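Local coordinates for protein alginase (Pseudoalteromonas, PDB 4Q8K) that is an alginate lyase of polysaccharide lyase family 18, which probably cleaves the brown-algal polysaccharide alginate by beta-elimination, at residues 225-230 and 289-294; 190-193 and 197-200. All blocks are in the same frame, centred on the assembly; numbering follows the deposited sequence.

Overall arrangement
Both contacts lie on the same side of the chain's centre and both reach one curved antiparallel sheet, through strand 221-228 in contact 1 and strand 186-193 in contact 2. Their centres are about 9 Å apart. Contact 1 is the core one: it joins that sheet to the second sheet through strand 284-292, and all four touching residues are buried. Contact 2 is only partly buried and ties strand 186-193 to the loop that follows it. Their chemistry differs accordingly. Contact 1 is van der Waals packing with no hydrogen bond between its segments, whereas contact 2 centres on an arginine bound to a backbone carbonyl.

Contact 1 (225-230 and 289-294); sequences SQHHAS and VVNNYG
His227 and Ser225 of strand 221-228 pack against Val289 and Asn291 of strand 284-292. The two strands belong to different sheets. Their segments run in nearly the same direction, with axes 9.6 Å from each other at closest approach. No hydrogen bond joins them, and side chains fill the gap.

All contacts between the segments are van der Waals contacts. The side chain of His227 leaves the backbone toward strand 284-292. Its CE1 lies 4.0 Å from Val289 CG1, and this methyl sits at the ring edge, near the ring plane. On the neighbouring ring atom, His227 NE2 comes 3.9 Å from Asn291 CB, which approaches obliquely. The imidazole and the Asn291 amide are steeply inclined, with planes 73° apart. Further back along the strands, Ser225 OG touches Val289 CG2 at 3.9 Å. The two valine methyls divide the work: CG1, anti to the backbone N (chi1 179°), meets His227, and CG2 meets Ser225.

The polar atoms of the ring bond to residues outside the two segments. His227 ND1 bonds to Ser236 OG, on strand 234-241 of its own sheet, and NE2 to Glu206 OE2, on strand 204-216 of the other, so both ring nitrogens are used and the ring's rotation is fixed. Asn291 ND2 bonds to the same Glu206 oxygen and to Met201 O. This carboxylate therefore links the histidine and the asparagine, which do not bond each other.

Within segment 289-294, Asn291 OD1 accepts from Gly294 N at 2.9 Å, with an N-H...O angle of 153°. This Asx motif holds the turn where the strand ends, and both ends of the amide are engaged. The whole is face-to-face packing of two sheets, as in the concanavalin-like beta-sandwich (jelly roll) of alginate lyases.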
loop_
_atom_site.group_PDB
_atom_site.type_symbol
_atom_site.label_atom_id
_atom_site.label_comp_id
_atom_site.label_asym_id
_atom_site.label_seq_id
_atom_site.Cartn_x
_atom_site.Cartn_y
_atom_site.Cartn_z
ATOM N N SER A 225 1.112 -1.480 -0.219
ATOM C CA SER A 225 2.505 -1.596 0.207
ATOM C C SER A 225 3.328 -0.490 -0.440
ATOM O O SER A 225 3.062 -0.086 -1.569
ATOM C CB SER A 225 3.064 -2.996 -0.094
ATOM O OG SER A 225 3.365 -3.154 -1.468
ATOM N N GLN A 226 4.324 0.015 0.272
ATOM C CA GLN A 226 5.156 1.064 -0.290
ATOM C C GLN A 226 6.485 1.225 0.428
ATOM O O GLN A 226 6.591 0.968 1.628
ATOM C CB GLN A 226 4.422 2.404 -0.301
ATOM C CG GLN A 226 4.035 2.897 1.063
ATOM C CD GLN A 226 3.381 4.253 0.992
ATOM O OE1 GLN A 226 4.030 5.253 0.680
ATOM N NE2 GLN A 226 2.091 4.297 1.280
ATOM N N HIS A 227 7.494 1.642 -0.326
ATOM C CA HIS A 227 8.712 2.150 0.269
ATOM C C HIS A 227 8.570 3.665 0.297
ATOM O O HIS A 227 8.342 4.300 -0.729
ATOM C CB HIS A 227 9.951 1.714 -0.523
ATOM C CG HIS A 227 10.335 0.284 -0.292
ATOM N ND1 HIS A 227 9.901 -0.746 -1.102
ATOM C CD2 HIS A 227 11.089 -0.291 0.677
ATOM C CE1 HIS A 227 10.384 -1.890 -0.651
ATOM N NE2 HIS A 227 11.108 -1.643 0.428
ATOM N N HIS A 228 8.674 4.239 1.484
ATOM C CA HIS A 228 8.487 5.667 1.666
ATOM C C HIS A 228 9.854 6.333 1.824
ATOM O O HIS A 228 10.775 5.743 2.404
ATOM C CB HIS A 228 7.625 5.892 2.907
ATOM C CG HIS A 228 7.110 7.287 3.054
ATOM N ND1 HIS A 228 5.778 7.609 2.874
ATOM C CD2 HIS A 228 7.730 8.438 3.398
ATOM C CE1 HIS A 228 5.608 8.900 3.085
ATOM N NE2 HIS A 228 6.778 9.428 3.406
ATOM N N ALA A 229 9.996 7.545 1.296
ATOM C CA ALA A 229 11.229 8.311 1.463
ATOM C C ALA A 229 11.259 8.998 2.830
ATOM O O ALA A 229 10.260 8.994 3.545
ATOM C CB ALA A 229 11.362 9.332 0.355
ATOM N N SER A 230 12.370 9.635 3.133
ATOM C CA SER A 230 12.538 10.438 4.310
ATOM C C SER A 230 11.647 11.630 4.211
ATOM O O SER A 230 10.974 11.999 5.152
ATOM C CB SER A 230 13.975 10.942 4.377
ATOM O OG SER A 230 14.840 9.875 4.534
ATOM N N VAL A 289 7.216 -8.467 -2.570
ATOM C CA VAL A 289 7.994 -7.262 -2.793
ATOM C C VAL A 289 9.397 -7.507 -2.280
ATOM O O VAL A 289 9.581 -7.869 -1.119
ATOM C CB VAL A 289 7.390 -6.057 -2.036
ATOM C CG1 VAL A 289 8.222 -4.812 -2.263
ATOM C CG2 VAL A 289 5.956 -5.829 -2.481
ATOM N N VAL A 290 10.382 -7.317 -3.150
ATOM C CA VAL A 290 11.774 -7.486 -2.762
ATOM C C VAL A 290 12.553 -6.206 -2.990
ATOM O O VAL A 290 12.474 -5.608 -4.060
ATOM C CB VAL A 290 12.446 -8.613 -3.575
ATOM C CG1 VAL A 290 13.878 -8.810 -3.107
ATOM C CG2 VAL A 290 11.641 -9.904 -3.462
ATOM N N ASN A 291 13.290 -5.775 -1.972
ATOM C CA ASN A 291 14.255 -4.713 -2.134
ATOM C C ASN A 291 15.636 -5.314 -1.994
ATOM O O ASN A 291 16.087 -5.556 -0.881
ATOM C CB ASN A 291 14.096 -3.632 -1.073
ATOM C CG ASN A 291 15.229 -2.626 -1.114
ATOM O OD1 ASN A 291 15.867 -2.430 -2.155
ATOM N ND2 ASN A 291 15.499 -1.995 0.019
ATOM N N ASN A 292 16.290 -5.570 -3.118
ATOM C CA ASN A 292 17.645 -6.113 -3.124
ATOM C C ASN A 292 18.669 -4.982 -3.196
ATOM O O ASN A 292 19.181 -4.676 -4.265
ATOM C CB ASN A 292 17.815 -7.070 -4.310
ATOM C CG ASN A 292 19.169 -7.749 -4.318
ATOM O OD1 ASN A 292 19.880 -7.744 -3.316
ATOM N ND2 ASN A 292 19.534 -8.336 -5.454
ATOM N N TYR A 293 18.941 -4.352 -2.055
ATOM C CA TYR A 293 19.899 -3.252 -1.970
ATOM C C TYR A 293 19.691 -2.178 -3.045
ATOM O O TYR A 293 20.645 -1.711 -3.678
ATOM C CB TYR A 293 21.344 -3.792 -2.002
ATOM C CG TYR A 293 21.649 -4.737 -0.857
ATOM C CD1 TYR A 293 22.048 -4.251 0.380
ATOM C CD2 TYR A 293 21.523 -6.115 -1.010
ATOM C CE1 TYR A 293 22.321 -5.107 1.429
ATOM C CE2 TYR A 293 21.802 -6.979 0.035
ATOM C CZ TYR A 293 22.194 -6.467 1.255
ATOM O OH TYR A 293 22.460 -7.316 2.308
ATOM N N GLY A 294 18.434 -1.792 -3.251
ATOM C CA GLY A 294 18.120 -0.687 -4.139
ATOM C C GLY A 294 17.473 -1.129 -5.439
ATOM O O GLY A 294 16.969 -0.305 -6.197
#

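Contact 2 (190-193 and 197-200); sequences EYKV and LRVA
Arg198 reaches back from the loop to Val193, the last residue of strand 186-193, and grips its carbonyl oxygen with two nitrogens. NE donates to Val193 O at 3.0 Å and NH2 donates to the same Val193 O at 3.1 Å. The oxygen lies in the guanidinium plane, at the edge formed by NE and NH2. The NH2 donor is in the carbonyl plane, while NE is tilted 30° from it. One acceptor thus satisfies two donors, and both bonds are bent, at 153° and 145°. The arginine's methylene chain is stretched out, which carries its head to the strand end. Its guanidinium also makes a cation-pi contact with Tyr316.

Lys192 CD lies 4.0 Å from Arg198 NH2, and its NZ stays 4.5 Å from that nitrogen, a proximity of like charges. Beside the polar grip, Val193 CG1 packs on Leu197 CB at 4.1 Å, the two side chains lying roughly perpendicular. The backbone of the loop is held too: Leu197 O accepts from Arg366 NH2, and Val199 O is hydrogen-bonded to Ser315 OG. In this side-on grip of NE and NH2 on one carbonyl oxygen, an arginine from the following loop binds the end of strand 186-193, where the chain leaves a sheet of the concanavalin-like beta-sandwich.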
loop_
_atom_site.group_PDB
_atom_site.type_symbol
_atom_site.label_atom_id
_atom_site.label_comp_id
_atom_site.label_asym_id
_atom_site.label_seq_id
_atom_site.Cartn_x
_atom_site.Cartn_y
_atom_site.Cartn_z
ATOM N N GLU A 190 -2.236 0.750 8.660
ATOM C CA GLU A 190 -0.955 0.439 8.044
ATOM C C GLU A 190 0.139 0.170 9.075
ATOM O O GLU A 190 0.113 0.719 10.187
ATOM C CB GLU A 190 -0.574 1.659 7.210
ATOM C CG GLU A 190 0.659 1.570 6.360
ATOM C CD GLU A 190 0.833 2.841 5.557
ATOM O OE1 GLU A 190 1.314 3.854 6.119
ATOM O OE2 GLU A 190 0.466 2.835 4.369
ATOM N N TYR A 191 1.102 -0.668 8.695
ATOM C CA TYR A 191 2.306 -0.863 9.493
ATOM C C TYR A 191 3.480 -0.204 8.775
ATOM O O TYR A 191 3.527 -0.192 7.544
ATOM C CB TYR A 191 2.615 -2.349 9.661
ATOM C CG TYR A 191 1.747 -3.097 10.648
ATOM C CD1 TYR A 191 1.901 -2.913 12.018
ATOM C CD2 TYR A 191 0.798 -4.016 10.212
ATOM C CE1 TYR A 191 1.125 -3.612 12.915
ATOM C CE2 TYR A 191 0.013 -4.712 11.099
ATOM C CZ TYR A 191 0.183 -4.508 12.453
ATOM O OH TYR A 191 -0.602 -5.201 13.340
ATOM N N LYS A 192 4.434 0.329 9.536
ATOM C CA LYS A 192 5.615 0.952 8.953
ATOM C C LYS A 192 6.884 0.559 9.705
ATOM O O LYS A 192 6.880 0.462 10.928
ATOM C CB LYS A 192 5.472 2.476 8.952
ATOM C CG LYS A 192 5.174 3.060 10.332
ATOM C CD LYS A 192 5.207 4.578 10.328
ATOM C CE LYS A 192 4.892 5.122 11.733
ATOM N NZ LYS A 192 4.955 6.615 11.763
ATOM N N VAL A 193 7.974 0.328 8.978
ATOM C CA VAL A 193 9.244 0.076 9.645
ATOM C C VAL A 193 9.570 1.256 10.554
ATOM O O VAL A 193 9.550 2.411 10.121
ATOM C CB VAL A 193 10.385 -0.145 8.634
ATOM C CG1 VAL A 193 11.734 -0.271 9.347
ATOM C CG2 VAL A 193 10.114 -1.382 7.763
ATOM N N LEU A 197 15.246 1.967 12.785
ATOM C CA LEU A 197 15.840 0.919 11.959
ATOM C C LEU A 197 16.091 1.378 10.533
ATOM O O LEU A 197 16.726 0.671 9.754
ATOM C CB LEU A 197 14.954 -0.323 11.930
ATOM C CG LEU A 197 14.645 -1.057 13.236
ATOM C CD1 LEU A 197 13.656 -2.169 12.957
ATOM C CD2 LEU A 197 15.914 -1.614 13.859
ATOM N N ARG A 198 15.585 2.558 10.183
ATOM C CA ARG A 198 15.657 3.024 8.793
ATOM C C ARG A 198 17.064 3.331 8.306
ATOM O O ARG A 198 17.842 4.001 8.986
ATOM C CB ARG A 198 14.761 4.240 8.592
ATOM C CG ARG A 198 13.333 3.936 8.942
ATOM C CD ARG A 198 12.441 5.157 8.802
ATOM N NE ARG A 198 11.126 4.884 9.365
ATOM C CZ ARG A 198 10.213 5.826 9.615
ATOM N NH1 ARG A 198 10.474 7.099 9.341
ATOM N NH2 ARG A 198 9.046 5.498 10.144
ATOM N N VAL A 199 17.374 2.822 7.116
ATOM C CA VAL A 199 18.635 3.103 6.450
ATOM C C VAL A 199 18.352 3.324 4.970
ATOM O O VAL A 199 17.193 3.409 4.561
ATOM C CB VAL A 199 19.647 1.959 6.642
ATOM C CG1 VAL A 199 20.108 1.901 8.109
ATOM C CG2 VAL A 199 19.037 0.629 6.203
ATOM N N ALA A 200 19.397 3.429 4.162
ATOM C CA ALA A 200 19.211 3.679 2.736
ATOM C C ALA A 200 18.591 2.470 2.047
ATOM O O ALA A 200 18.724 1.342 2.517
ATOM C CB ALA A 200 20.538 4.053 2.085
#